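Mitogen-activated protein kinase kinase kinase 15 (Homo sapiens, PDB 6V0M) is a serine/threonine kinase of the MAP kinase kinase kinase tier whose sterile alpha motif domain probably helps it assemble with related apoptosis signal-regulating kinases. Local coordinates at residues 5-10 and 23-28; 27-32 and 36-41; 41-46 and 54-59. One frame throughout, in Å; residues are numbered along the deposited sequence.

The three contacts follow one another along a single all-helical chain that forms a SAM domain of five helices. Interaction 1 pairs helix 4-13 with helix 18-26; interaction 2 begins where that second helix ends, sharing Glu27 and Gly28, and lies across helix 31-37, joining the loop before it to the loop after it; interaction 3 shares Glu41 and joins helix 40-45 to the long helix 50-70. Centres of interactions 1 and 2 lie about 10 Å apart, those of 2 and 3 about 9 Å, and those of 1 and 3 about 14 Å, across the centre of the chain. Interactions 1 and 3 thus pair helices and interaction 2 closes the segment between them, in a compact domain that probably serves kinase-kinase association.

Interaction 1: 5-10 and 23-28; sequences KELIDW and KIVEEG
In the five-helix bundle of the sterile alpha motif (SAM) fold, helix 4-13 packs on helix 18-26 through Leu7 and Ile8 on one side and Ile24 and Val25 on the other. The contact is purely apolar, with no hydrogen bond crossing it, and the backbones stay apart: the nearest CA atoms, those of Ile8 and Val25, are 8.1 Å from each other. Methyl CG2 of Val25 is the shared point. It lies 4.0 Å from Leu7 CD2 and 4.1 Å from Ile8 CG1, so two consecutive residues of the first helix meet one branch of the valine. Leu7 reaches a second residue with the same methyl, as its CD2 also comes 4.3 Å from Ile24 CG2. The extended first torsion of Leu7 (chi1 172°, CG opposite the backbone N) carries the branched end out toward the second helix, whereas Ile8 brings CG1, the branch lying beside its own backbone N. Leu7 and Ile24 form the buried half of the contact; Ile8 and Val25 are partly open to solvent. On the outer surface of the first helix, Lys5 NZ forms a salt bridge of 3.2 Å with Asp9 OD2 one turn on, using the oxygen's syn lone pair, and Asp9 also pairs with Arg12. The second helix stops just beyond the contact in a Schellman motif, with Gly28 at a positive phi of 76° and its N bonded to Val25 O at 2.8 Å. Trp10, one turn on from Leu7, packs on Leu31, Ile34 and Leu35 of helix 31-37 and on Leu56 and Ala59 of helix 50-70, linking helix 4-13 to both; Ile24 extends the pairing through Leu11 and, by touching Tyr29, links helix 18-26 to the loop that follows.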
loop_
_atom_site.group_PDB
_atom_site.type_symbol
_atom_site.label_atom_id
_atom_site.label_comp_id
_atom_site.label_asym_id
_atom_site.label_seq_id
_atom_site.Cartn_x
_atom_site.Cartn_y
_atom_site.Cartn_z
ATOM N N LYS A 5 11.986 -4.104 -3.204
ATOM C CA LYS A 5 11.786 -5.484 -2.743
ATOM C C LYS A 5 10.874 -5.470 -1.497
ATOM O O LYS A 5 9.944 -6.265 -1.415
ATOM C CB LYS A 5 13.078 -6.224 -2.466
ATOM C CG LYS A 5 12.834 -7.684 -2.086
ATOM C CD LYS A 5 14.114 -8.353 -1.665
ATOM C CE LYS A 5 13.840 -9.456 -0.647
ATOM N NZ LYS A 5 12.952 -10.506 -1.186
ATOM N N GLU A 6 11.143 -4.579 -0.548
ATOM C CA GLU A 6 10.319 -4.488 0.689
ATOM C C GLU A 6 8.862 -4.135 0.387
ATOM O O GLU A 6 7.933 -4.715 0.951
ATOM C CB GLU A 6 10.915 -3.534 1.733
ATOM C CG GLU A 6 11.102 -2.071 1.353
ATOM C CD GLU A 6 11.257 -1.110 2.564
ATOM O OE1 GLU A 6 11.562 -1.546 3.721
ATOM O OE2 GLU A 6 11.102 0.115 2.351
ATOM N N LEU A 7 8.673 -3.199 -0.546
ATOM C CA LEU A 7 7.358 -2.785 -1.009
ATOM C C LEU A 7 6.654 -3.934 -1.680
ATOM O O LEU A 7 5.513 -4.206 -1.390
ATOM C CB LEU A 7 7.489 -1.586 -1.964
ATOM C CG LEU A 7 6.197 -1.145 -2.700
ATOM C CD1 LEU A 7 5.191 -0.663 -1.700
ATOM C CD2 LEU A 7 6.459 -0.138 -3.807
ATOM N N ILE A 8 7.312 -4.561 -2.655
ATOM C CA ILE A 8 6.718 -5.652 -3.431
ATOM C C ILE A 8 6.282 -6.820 -2.523
ATOM O O ILE A 8 5.155 -7.354 -2.664
ATOM C CB ILE A 8 7.663 -6.082 -4.508
ATOM C CG1 ILE A 8 7.749 -4.977 -5.586
ATOM C CG2 ILE A 8 7.241 -7.419 -5.130
ATOM C CD1 ILE A 8 8.831 -5.208 -6.654
ATOM N N ASP A 9 7.154 -7.198 -1.575
ATOM C CA ASP A 9 6.845 -8.287 -0.662
ATOM C C ASP A 9 5.604 -7.999 0.198
ATOM O O ASP A 9 4.761 -8.864 0.376
ATOM C CB ASP A 9 8.042 -8.621 0.226
ATOM C CG ASP A 9 9.175 -9.286 -0.530
ATOM O OD1 ASP A 9 8.978 -9.794 -1.683
ATOM O OD2 ASP A 9 10.283 -9.292 0.058
ATOM N N TRP A 10 5.500 -6.764 0.704
ATOM C CA TRP A 10 4.376 -6.323 1.540
ATOM C C TRP A 10 3.059 -6.280 0.709
ATOM O O TRP A 10 2.022 -6.748 1.166
ATOM C CB TRP A 10 4.674 -4.944 2.159
ATOM C CG TRP A 10 3.604 -4.421 3.084
ATOM C CD1 TRP A 10 3.538 -4.580 4.403
ATOM C CD2 TRP A 10 2.446 -3.660 2.712
ATOM N NE1 TRP A 10 2.447 -3.907 4.932
ATOM C CE2 TRP A 10 1.740 -3.369 3.896
ATOM C CE3 TRP A 10 1.975 -3.145 1.497
ATOM C CZ2 TRP A 10 0.572 -2.618 3.902
ATOM C CZ3 TRP A 10 0.820 -2.428 1.504
ATOM C CH2 TRP A 10 0.136 -2.152 2.722
ATOM N N LYS A 23 1.908 -1.116 -11.373
ATOM C CA LYS A 23 1.320 0.190 -11.314
ATOM C C LYS A 23 1.813 1.012 -10.122
ATOM O O LYS A 23 2.220 2.208 -10.283
ATOM C CB LYS A 23 -0.219 0.077 -11.289
ATOM C CG LYS A 23 -0.795 -0.110 -12.658
ATOM C CD LYS A 23 -2.274 -0.513 -12.610
ATOM C CE LYS A 23 -3.196 0.583 -12.115
ATOM N NZ LYS A 23 -4.516 -0.028 -11.733
ATOM N N ILE A 24 1.811 0.398 -8.924
ATOM C CA ILE A 24 2.291 1.092 -7.758
ATOM C C ILE A 24 3.778 1.457 -7.805
ATOM O O ILE A 24 4.210 2.592 -7.483
ATOM C CB ILE A 24 1.938 0.265 -6.501
ATOM C CG1 ILE A 24 0.407 0.267 -6.419
ATOM C CG2 ILE A 24 2.523 0.924 -5.292
ATOM C CD1 ILE A 24 -0.157 -0.641 -5.321
ATOM N N VAL A 25 4.573 0.489 -8.264
ATOM C CA VAL A 25 6.018 0.710 -8.423
ATOM C C VAL A 25 6.292 1.797 -9.455
ATOM O O VAL A 25 7.157 2.657 -9.259
ATOM C CB VAL A 25 6.680 -0.634 -8.778
ATOM C CG1 VAL A 25 8.087 -0.419 -9.391
ATOM C CG2 VAL A 25 6.654 -1.552 -7.530
ATOM N N GLU A 26 5.566 1.776 -10.566
ATOM C CA GLU A 26 5.786 2.809 -11.634
ATOM C C GLU A 26 5.535 4.217 -11.158
ATOM O O GLU A 26 6.125 5.125 -11.661
ATOM C CB GLU A 26 4.915 2.508 -12.825
ATOM C CG GLU A 26 5.423 1.300 -13.584
ATOM C CD GLU A 26 4.474 0.870 -14.683
ATOM O OE1 GLU A 26 3.375 1.453 -14.780
ATOM O OE2 GLU A 26 4.821 -0.079 -15.423
ATOM N N GLU A 27 4.675 4.390 -10.136
ATOM C CA GLU A 27 4.461 5.693 -9.517
ATOM C C GLU A 27 5.503 6.089 -8.505
ATOM O O GLU A 27 5.531 7.230 -8.046
ATOM C CB GLU A 27 3.068 5.757 -8.871
ATOM C CG GLU A 27 1.882 5.671 -9.790
ATOM C CD GLU A 27 1.885 6.730 -10.888
ATOM O OE1 GLU A 27 2.248 7.905 -10.666
ATOM O OE2 GLU A 27 1.583 6.348 -12.038
ATOM N N GLY A 28 6.436 5.185 -8.170
ATOM C CA GLY A 28 7.530 5.545 -7.306
ATOM C C GLY A 28 7.068 5.641 -5.840
ATOM O O GLY A 28 7.672 6.306 -5.041
#

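Interaction 2: 27-32 and 36-41; sequences EGYTLS and NEITKE
The ring of Tyr29 overlaps methyl CG2 of Ile38, coming within 3.4 Å at CE1 and 3.8 Å at CD1, a tight approach in which the two side chains cross at about a right angle. The contact spans helix 31-37 of the SAM fold, joining the loop that leads into it to the loop that leaves it. Ile38 places CG1 between its backbone N and carbonyl carbon (chi1 64°), and this rotation leaves CG2 beside the backbone N, where it meets the tyrosine. Ile38 is buried and also packs on Leu43 of helix 40-45, while Tyr29 reaches Asp42 and Leu46, so the apolar pair is continued into the next helix.

At the other end the contact is polar and near the surface. Ser32 O accepts two bonds from Asn36: the helical one from the backbone N at 2.9 Å, and one from ND2 at 3.1 Å, in the carbonyl plane and on a lone pair with a C=O...N angle of 122°. The amide gets there because CG of Asn36 lies beside its own backbone N, which folds the side chain back over the preceding turn. An alanine at Asn36 would take away the amide and is likely to leave Ser32 O with the backbone bond as its remaining link to this residue. Capping boxes start both helices: Thr30 with Asp33, and Thr39 with Asp42, whose OD2 accepts a hydrogen bond from the backbone N of Thr39.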
loop_
_atom_site.group_PDB
_atom_site.type_symbol
_atom_site.label_atom_id
_atom_site.label_comp_id
_atom_site.label_asym_id
_atom_site.label_seq_id
_atom_site.Cartn_x
_atom_site.Cartn_y
_atom_site.Cartn_z
ATOM N N GLU A 27 4.675 4.390 -10.136
ATOM C CA GLU A 27 4.461 5.693 -9.517
ATOM C C GLU A 27 5.503 6.089 -8.505
ATOM O O GLU A 27 5.531 7.230 -8.046
ATOM C CB GLU A 27 3.068 5.757 -8.871
ATOM C CG GLU A 27 1.882 5.671 -9.790
ATOM C CD GLU A 27 1.885 6.730 -10.888
ATOM O OE1 GLU A 27 2.248 7.905 -10.666
ATOM O OE2 GLU A 27 1.583 6.348 -12.038
ATOM N N GLY A 28 6.436 5.185 -8.170
ATOM C CA GLY A 28 7.530 5.545 -7.306
ATOM C C GLY A 28 7.068 5.641 -5.840
ATOM O O GLY A 28 7.672 6.306 -5.041
ATOM N N TYR A 29 5.964 4.977 -5.533
ATOM C CA TYR A 29 5.578 4.795 -4.087
ATOM C C TYR A 29 6.622 3.930 -3.373
ATOM O O TYR A 29 7.092 2.956 -3.883
ATOM C CB TYR A 29 4.208 4.182 -3.914
ATOM C CG TYR A 29 3.022 5.052 -4.242
ATOM C CD1 TYR A 29 2.604 6.053 -3.384
ATOM C CD2 TYR A 29 2.283 4.868 -5.384
ATOM C CE1 TYR A 29 1.491 6.797 -3.623
ATOM C CE2 TYR A 29 1.205 5.684 -5.684
ATOM C CZ TYR A 29 0.811 6.652 -4.784
ATOM O OH TYR A 29 -0.245 7.446 -5.057
ATOM N N THR A 30 6.946 4.320 -2.146
ATOM C CA THR A 30 7.767 3.496 -1.236
ATOM C C THR A 30 6.786 2.907 -0.243
ATOM O O THR A 30 5.630 3.378 -0.087
ATOM C CB THR A 30 8.802 4.344 -0.505
ATOM O OG1 THR A 30 8.132 5.303 0.321
ATOM C CG2 THR A 30 9.720 5.118 -1.412
ATOM N N LEU A 31 7.277 1.904 0.482
ATOM C CA LEU A 31 6.495 1.306 1.542
ATOM C C LEU A 31 6.183 2.390 2.562
ATOM O O LEU A 31 5.052 2.486 3.059
ATOM C CB LEU A 31 7.242 0.127 2.160
ATOM C CG LEU A 31 6.519 -0.691 3.236
ATOM C CD1 LEU A 31 5.156 -1.095 2.825
ATOM C CD2 LEU A 31 7.377 -1.923 3.537
ATOM N N SER A 32 7.160 3.250 2.861
ATOM C CA SER A 32 6.892 4.375 3.777
ATOM C C SER A 32 5.700 5.232 3.362
ATOM O O SER A 32 4.829 5.639 4.187
ATOM C CB SER A 32 8.131 5.248 3.930
ATOM O OG SER A 32 7.861 6.214 4.876
ATOM N N ASN A 36 2.331 5.519 5.683
ATOM C CA ASN A 36 2.245 6.832 6.362
ATOM C C ASN A 36 1.487 7.975 5.624
ATOM O O ASN A 36 0.872 8.811 6.238
ATOM C CB ASN A 36 3.642 7.295 6.720
ATOM C CG ASN A 36 4.316 6.323 7.666
ATOM O OD1 ASN A 36 3.853 6.174 8.784
ATOM N ND2 ASN A 36 5.320 5.577 7.201
ATOM N N GLU A 37 1.562 8.012 4.286
ATOM C CA GLU A 37 1.170 9.201 3.522
ATOM C C GLU A 37 -0.051 9.057 2.660
ATOM O O GLU A 37 -0.800 9.989 2.523
ATOM C CB GLU A 37 2.323 9.614 2.571
ATOM C CG GLU A 37 3.696 9.699 3.210
ATOM C CD GLU A 37 3.819 10.922 4.071
ATOM O OE1 GLU A 37 3.599 12.014 3.527
ATOM O OE2 GLU A 37 4.197 10.824 5.244
ATOM N N ILE A 38 -0.235 7.894 2.026
ATOM C CA ILE A 38 -1.348 7.777 1.081
ATOM C C ILE A 38 -2.719 7.864 1.720
ATOM O O ILE A 38 -2.913 7.612 2.932
ATOM C CB ILE A 38 -1.307 6.506 0.235
ATOM C CG1 ILE A 38 -1.463 5.283 1.126
ATOM C CG2 ILE A 38 -0.055 6.565 -0.651
ATOM C CD1 ILE A 38 -1.864 4.033 0.477
ATOM N N THR A 39 -3.664 8.315 0.896
ATOM C CA THR A 39 -5.051 8.370 1.269
ATOM C C THR A 39 -5.764 7.340 0.473
ATOM O O THR A 39 -5.267 6.840 -0.555
ATOM C CB THR A 39 -5.656 9.734 1.013
ATOM O OG1 THR A 39 -5.728 9.975 -0.424
ATOM C CG2 THR A 39 -4.858 10.812 1.747
ATOM N N LYS A 40 -6.994 7.051 0.893
ATOM C CA LYS A 40 -7.818 6.121 0.144
ATOM C C LYS A 40 -8.027 6.658 -1.282
ATOM O O LYS A 40 -8.102 5.872 -2.231
ATOM C CB LYS A 40 -9.138 5.934 0.854
ATOM C CG LYS A 40 -9.537 4.479 0.916
ATOM C CD LYS A 40 -10.851 4.273 1.642
ATOM C CE LYS A 40 -10.893 5.084 2.925
ATOM N NZ LYS A 40 -11.909 4.593 3.878
ATOM N N GLU A 41 -8.131 7.983 -1.432
ATOM C CA GLU A 41 -8.328 8.588 -2.750
ATOM C C GLU A 41 -7.193 8.286 -3.737
ATOM O O GLU A 41 -7.428 8.091 -4.941
ATOM C CB GLU A 41 -8.550 10.102 -2.612
ATOM C CG GLU A 41 -8.976 10.818 -3.886
ATOM C CD GLU A 41 -7.852 11.159 -4.894
ATOM O OE1 GLU A 41 -6.662 11.201 -4.555
ATOM O OE2 GLU A 41 -8.165 11.264 -6.079
#

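Interaction 3: 41-46 and 54-59; sequences EDLRYL and CRLWSA
Leu43 sends a single methyl, CD1, against two neighbours on helix 50-70: Trp57, at 3.9 Å from its CE3, and Leu56, at 4.1 Å from its CD2. This meeting of helix 40-45 with the long C-terminal helix is a buried contact of the SAM helical bundle, and no hydrogen bond crosses it. The nearest CA atoms are those of Leu43 and Trp57, 8.6 Å apart, a separation spanned by the side chains.

The conformations account for the geometry. In Leu43, CG sits beside the backbone N (chi1 -57°) and CD1 continues away from CA in an extended line, which makes it the leading atom of the side chain. Both residues across from it carry CG opposite the backbone N, Trp57 with chi1 -174°, and they are adjacent in the helix, so the leucine methyl lies near both the six-membered ring of the indole and the branched end of Leu56. Its approach to the indole is oblique, and the leucines likewise meet at a slant.

Around this point Leu43 also touches Ile38, Leu48 and Leu53, and Leu56 also touches Trp10 and Leu11 of helix 4-13. Arg55 NE bonds to Gln14 O, just past helix 4-13. Arg55 O takes two donors from one face of its plane: Ala59 N, at 3.1 Å, and Ser58 OG, which binds at 2.6 Å from 38° out of the carbonyl plane.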
loop_
_atom_site.group_PDB
_atom_site.type_symbol
_atom_site.label_atom_id
_atom_site.label_comp_id
_atom_site.label_asym_id
_atom_site.label_seq_id
_atom_site.Cartn_x
_atom_site.Cartn_y
_atom_site.Cartn_z
ATOM N N GLU A 41 -8.131 7.983 -1.432
ATOM C CA GLU A 41 -8.328 8.588 -2.750
ATOM C C GLU A 41 -7.193 8.286 -3.737
ATOM O O GLU A 41 -7.428 8.091 -4.941
ATOM C CB GLU A 41 -8.550 10.102 -2.612
ATOM C CG GLU A 41 -8.976 10.818 -3.886
ATOM C CD GLU A 41 -7.852 11.159 -4.894
ATOM O OE1 GLU A 41 -6.662 11.201 -4.555
ATOM O OE2 GLU A 41 -8.165 11.264 -6.079
ATOM N N ASP A 42 -5.965 8.186 -3.221
ATOM C CA ASP A 42 -4.775 7.793 -4.040
ATOM C C ASP A 42 -4.990 6.406 -4.570
ATOM O O ASP A 42 -4.727 6.181 -5.736
ATOM C CB ASP A 42 -3.474 7.794 -3.224
ATOM C CG ASP A 42 -3.069 9.190 -2.781
ATOM O OD1 ASP A 42 -3.024 10.069 -3.669
ATOM O OD2 ASP A 42 -2.820 9.425 -1.535
ATOM N N LEU A 43 -5.476 5.493 -3.707
ATOM C CA LEU A 43 -5.736 4.109 -4.133
ATOM C C LEU A 43 -6.841 4.042 -5.218
ATOM O O LEU A 43 -6.696 3.321 -6.190
ATOM C CB LEU A 43 -6.107 3.233 -2.955
ATOM C CG LEU A 43 -5.097 3.161 -1.812
ATOM C CD1 LEU A 43 -5.679 2.385 -0.643
ATOM C CD2 LEU A 43 -3.803 2.567 -2.306
ATOM N N ARG A 44 -7.911 4.825 -5.044
ATOM C CA ARG A 44 -8.974 4.908 -6.038
ATOM C C ARG A 44 -8.458 5.456 -7.370
ATOM O O ARG A 44 -8.826 4.980 -8.458
ATOM C CB ARG A 44 -10.154 5.698 -5.521
ATOM C CG ARG A 44 -10.775 5.042 -4.266
ATOM C CD ARG A 44 -12.277 5.033 -4.150
ATOM N NE ARG A 44 -12.785 3.698 -3.737
ATOM C CZ ARG A 44 -13.137 3.329 -2.494
ATOM N NH1 ARG A 44 -13.086 4.176 -1.471
ATOM N NH2 ARG A 44 -13.564 2.092 -2.277
ATOM N N TYR A 45 -7.581 6.461 -7.297
ATOM C CA TYR A 45 -7.031 7.054 -8.533
ATOM C C TYR A 45 -6.178 6.018 -9.272
ATOM O O TYR A 45 -6.137 6.002 -10.509
ATOM C CB TYR A 45 -6.228 8.330 -8.200
ATOM C CG TYR A 45 -5.709 9.067 -9.371
ATOM C CD1 TYR A 45 -6.533 9.902 -10.111
ATOM C CD2 TYR A 45 -4.397 8.923 -9.755
ATOM C CE1 TYR A 45 -6.034 10.605 -11.234
ATOM C CE2 TYR A 45 -3.880 9.603 -10.843
ATOM C CZ TYR A 45 -4.702 10.448 -11.566
ATOM O OH TYR A 45 -4.186 11.085 -12.657
ATOM N N LEU A 46 -5.502 5.137 -8.524
ATOM C CA LEU A 46 -4.737 4.049 -9.114
ATOM C C LEU A 46 -5.618 2.991 -9.732
ATOM O O LEU A 46 -5.109 2.092 -10.363
ATOM C CB LEU A 46 -3.855 3.385 -8.056
ATOM C CG LEU A 46 -2.673 4.194 -7.563
ATOM C CD1 LEU A 46 -2.274 3.664 -6.192
ATOM C CD2 LEU A 46 -1.586 4.044 -8.617
ATOM N N CYS A 54 -9.526 -2.815 -0.129
ATOM C CA CYS A 54 -10.101 -3.047 1.247
ATOM C C CYS A 54 -9.026 -3.598 2.178
ATOM O O CYS A 54 -8.761 -3.018 3.232
ATOM C CB CYS A 54 -11.239 -3.956 1.095
ATOM S SG CYS A 54 -11.941 -4.464 2.640
ATOM N N ARG A 55 -8.336 -4.637 1.699
ATOM C CA ARG A 55 -7.244 -5.297 2.408
ATOM C C ARG A 55 -6.092 -4.403 2.700
ATOM O O ARG A 55 -5.545 -4.374 3.827
ATOM C CB ARG A 55 -6.707 -6.492 1.544
ATOM C CG ARG A 55 -7.652 -7.640 1.691
ATOM C CD ARG A 55 -7.192 -8.964 1.114
ATOM N NE ARG A 55 -6.668 -8.790 -0.184
ATOM C CZ ARG A 55 -7.295 -9.001 -1.320
ATOM N NH1 ARG A 55 -8.576 -9.379 -1.439
ATOM N NH2 ARG A 55 -6.621 -8.750 -2.393
ATOM N N LEU A 56 -5.647 -3.689 1.658
ATOM C CA LEU A 56 -4.524 -2.829 1.781
ATOM C C LEU A 56 -4.793 -1.669 2.769
ATOM O O LEU A 56 -3.974 -1.388 3.675
ATOM C CB LEU A 56 -4.149 -2.347 0.381
ATOM C CG LEU A 56 -2.770 -1.771 0.279
ATOM C CD1 LEU A 56 -2.293 -1.925 -1.168
ATOM C CD2 LEU A 56 -2.891 -0.349 0.745
ATOM N N TRP A 57 -5.948 -1.032 2.613
ATOM C CA TRP A 57 -6.282 0.062 3.485
ATOM C C TRP A 57 -6.486 -0.407 4.934
ATOM O O TRP A 57 -6.169 0.322 5.875
ATOM C CB TRP A 57 -7.540 0.769 2.985
ATOM C CG TRP A 57 -7.838 1.964 3.738
ATOM C CD1 TRP A 57 -8.892 2.176 4.569
ATOM C CD2 TRP A 57 -7.046 3.163 3.754
ATOM N NE1 TRP A 57 -8.793 3.414 5.130
ATOM C CE2 TRP A 57 -7.683 4.056 4.616
ATOM C CE3 TRP A 57 -5.880 3.554 3.122
ATOM C CZ2 TRP A 57 -7.168 5.336 4.869
ATOM C CZ3 TRP A 57 -5.412 4.867 3.333
ATOM C CH2 TRP A 57 -6.046 5.705 4.191
ATOM N N SER A 58 -7.044 -1.597 5.115
ATOM C CA SER A 58 -7.191 -2.142 6.474
ATOM C C SER A 58 -5.828 -2.331 7.136
ATOM O O SER A 58 -5.648 -1.905 8.313
ATOM C CB SER A 58 -7.973 -3.466 6.508
ATOM O OG SER A 58 -7.314 -4.454 5.773
ATOM N N ALA A 59 -4.844 -2.853 6.378
ATOM C CA ALA A 59 -3.460 -2.987 6.883
ATOM C C ALA A 59 -2.813 -1.622 7.239
ATOM O O ALA A 59 -2.269 -1.438 8.354
ATOM C CB ALA A 59 -2.531 -3.775 6.008
#